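Local coordinates for protein citryl-CoA lyase (Hydrogenobacter thermophilus, PDB 6HXP) that binds coenzyme A and, as a citryl-CoA lyase of the citrate synthase family, probably cleaves citryl-CoA into acetyl-CoA and oxaloacetate, at residues E55-S60 / G190-I195. Sequence-based numbering, arbitrary orientation.
Sequences EAMLVS and GAIAAI
Met-57, in one of its two modelled conformers, sends CG opposite its own carbonyl carbon (chi1 -71°), extends through chi2 and then bends at chi3 (45°), which lays SD against Ile-195 CG2 and turns CE toward Ile-192 CG2; both isoleucines hold CG2 trans to their backbone N. This is helix-to-helix packing inside the largely helical citrate synthase fold: helix 48-60 meets helix 188-198, and one methionine on the first is set against two isoleucines one turn apart on the second. The backbones come nearest at Met-57 and Ile-192, their CA atoms 6.4 Å apart. The tighter touch is at Ile-195, whose CG2 methyl lies 3.6 Å from Met-57 SD and also rests on Met-57 CG, the two side chains running past each other in opposite senses. Against Ile-192 the methionine crosses at a slant, its terminal CE 4.1 Å from Ile-192 CG2. All three residues are buried, and the contact across the helices is purely apolar. Leu-152 of helix 147-158 packs on Ile-195, Ala-56 and Ser-60, bridging the two helices, while Ile-192 leans also on Leu-103 of helix 101-116. The bound coenzyme A lies about 12 Å from the side chain of Ile-192, which does not touch it. One turn after Ala-56, one of two modelled conformers of Ser-60 folds its hydroxyl back on its own helix: OG donates to Ala-56 O at 2.8 Å, while Ser-60 N reaches that oxygen from the opposite face of the carbonyl plane.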
ATOM      1  N   GLU A  55       5.246   6.369  26.739  1.00 20.00           N
ATOM      2  CA  GLU A  55       5.334   4.911  26.872  1.00 19.93           C
ATOM      3  C   GLU A  55       3.909   4.361  27.082  1.00 21.29           C
ATOM      4  O   GLU A  55       3.519   3.396  26.427  1.00 21.78           O
ATOM      5  CB  GLU A  55       6.157   4.450  28.084  1.00 20.94           C
ATOM      6  CG  GLU A  55       7.613   4.943  28.160  1.00 22.87           C
ATOM      7  CD  GLU A  55       8.683   4.202  27.387  1.00 25.54           C
ATOM      8  OE1 GLU A  55       8.306   3.317  26.585  1.00 22.97           O
ATOM      9  OE2 GLU A  55       9.875   4.604  27.478  1.00 26.37           O
ATOM     10  N   ALA A  56       3.141   4.974  27.971  1.00 19.97           N
ATOM     11  CA  ALA A  56       1.795   4.466  28.278  1.00 20.44           C
ATOM     12  C   ALA A  56       0.840   4.576  27.106  1.00 21.74           C
ATOM     13  O   ALA A  56       0.044   3.652  26.858  1.00 21.07           O
ATOM     14  CB  ALA A  56       1.227   5.209  29.472  1.00 20.76           C
ATOM     15  N   MET A  57       0.872   5.710  26.359  0.55 19.83           N
ATOM     16  CA  MET A  57      -0.032   5.870  25.192  0.55 20.73           C
ATOM     17  C   MET A  57       0.271   4.814  24.163  0.55 20.24           C
ATOM     18  O   MET A  57      -0.634   4.215  23.581  0.55 19.27           O
ATOM     19  CB  MET A  57       0.180   7.216  24.424  0.55 24.05           C
ATOM     20  CG  MET A  57      -0.257   8.473  25.060  0.55 29.00           C
ATOM     21  SD  MET A  57       0.659   9.868  24.204  0.55 29.62           S
ATOM     22  CE  MET A  57       0.455   9.388  22.462  0.55 25.90           C
ATOM     23  N   LEU A  58       1.553   4.621  23.856  1.00 19.35           N
ATOM     24  CA  LEU A  58       1.893   3.676  22.794  1.00 19.56           C
ATOM     25  C   LEU A  58       1.540   2.248  23.174  1.00 20.48           C
ATOM     26  O   LEU A  58       1.016   1.503  22.359  1.00 21.12           O
ATOM     27  CB  LEU A  58       3.355   3.830  22.408  1.00 19.23           C
ATOM     28  CG  LEU A  58       3.710   5.218  21.839  1.00 20.37           C
ATOM     29  CD1 LEU A  58       5.228   5.355  21.692  1.00 22.30           C
ATOM     30  CD2 LEU A  58       3.063   5.450  20.475  1.00 22.07           C
ATOM     31  N   VAL A  59       1.815   1.857  24.409  1.00 18.71           N
ATOM     32  CA  VAL A  59       1.443   0.513  24.844  1.00 17.93           C
ATOM     33  C   VAL A  59      -0.049   0.326  24.770  1.00 19.69           C
ATOM     34  O   VAL A  59      -0.514  -0.774  24.408  1.00 19.91           O
ATOM     35  CB  VAL A  59       2.003   0.219  26.258  1.00 19.66           C
ATOM     36  CG1 VAL A  59       1.472  -1.101  26.808  1.00 18.96           C
ATOM     37  CG2 VAL A  59       3.527   0.180  26.220  1.00 20.19           C
ATOM     38  N   SER A  60      -0.821   1.397  25.086  0.77 18.90           N
ATOM     39  CA  SER A  60      -2.288   1.328  25.110  0.77 18.79           C
ATOM     40  C   SER A  60      -2.914   0.851  23.818  0.77 21.22           C
ATOM     41  O   SER A  60      -3.980   0.263  23.849  0.77 22.03           O
ATOM     42  CB  SER A  60      -2.871   2.695  25.424  0.77 20.60           C
ATOM     43  OG  SER A  60      -2.652   3.036  26.792  0.77 22.92           O
ATOM     44  N   GLY A 190     -10.308   9.592  22.472  1.00 24.66           N
ATOM     45  CA  GLY A 190     -10.360  10.902  23.102  1.00 25.02           C
ATOM     46  C   GLY A 190      -9.274  11.046  24.167  1.00 24.98           C
ATOM     47  O   GLY A 190      -8.672  12.112  24.323  1.00 24.52           O
ATOM     48  N   ALA A 191      -9.013   9.967  24.940  1.00 24.39           N
ATOM     49  CA  ALA A 191      -7.978   9.983  26.005  1.00 24.14           C
ATOM     50  C   ALA A 191      -6.576  10.208  25.418  1.00 24.44           C
ATOM     51  O   ALA A 191      -5.834  11.096  25.872  1.00 24.32           O
ATOM     52  CB  ALA A 191      -8.007   8.681  26.770  1.00 24.81           C
ATOM     53  N   ILE A 192      -6.231   9.460  24.374  1.00 23.13           N
ATOM     54  CA  ILE A 192      -4.930   9.650  23.718  1.00 22.06           C
ATOM     55  C   ILE A 192      -4.857  11.028  23.096  1.00 22.46           C
ATOM     56  O   ILE A 192      -3.845  11.722  23.196  1.00 22.51           O
ATOM     57  CB  ILE A 192      -4.719   8.525  22.696  1.00 25.02           C
ATOM     58  CG1 ILE A 192      -4.529   7.198  23.447  1.00 26.40           C
ATOM     59  CG2 ILE A 192      -3.549   8.846  21.817  1.00 26.47           C
ATOM     60  CD1 ILE A 192      -4.514   6.022  22.560  1.00 34.84           C
ATOM     61  N   ALA A 193      -5.943  11.477  22.462  1.00 21.33           N
ATOM     62  CA  ALA A 193      -5.975  12.818  21.906  1.00 20.97           C
ATOM     63  C   ALA A 193      -5.729  13.884  22.998  1.00 22.67           C
ATOM     64  O   ALA A 193      -4.983  14.837  22.762  1.00 23.43           O
ATOM     65  CB  ALA A 193      -7.319  13.074  21.232  1.00 21.78           C
ATOM     66  N   ALA A 194      -6.343  13.726  24.199  1.00 22.72           N
ATOM     67  CA  ALA A 194      -6.145  14.680  25.264  1.00 22.89           C
ATOM     68  C   ALA A 194      -4.695  14.697  25.726  1.00 22.75           C
ATOM     69  O   ALA A 194      -4.106  15.762  25.937  1.00 24.12           O
ATOM     70  CB  ALA A 194      -7.035  14.321  26.441  1.00 25.55           C
ATOM     71  N   ILE A 195      -4.100  13.523  25.864  1.00 22.11           N
ATOM     72  CA  ILE A 195      -2.726  13.408  26.364  1.00 22.48           C
ATOM     73  C   ILE A 195      -1.753  13.979  25.326  1.00 23.68           C
ATOM     74  O   ILE A 195      -0.855  14.720  25.688  1.00 23.31           O
ATOM     75  CB  ILE A 195      -2.441  11.945  26.710  1.00 24.02           C
ATOM     76  CG1 ILE A 195      -3.243  11.571  27.980  1.00 27.32           C
ATOM     77  CG2 ILE A 195      -0.945  11.675  26.931  1.00 25.68           C
ATOM     78  CD1 ILE A 195      -3.505  10.177  28.104  1.00 31.34           C
TER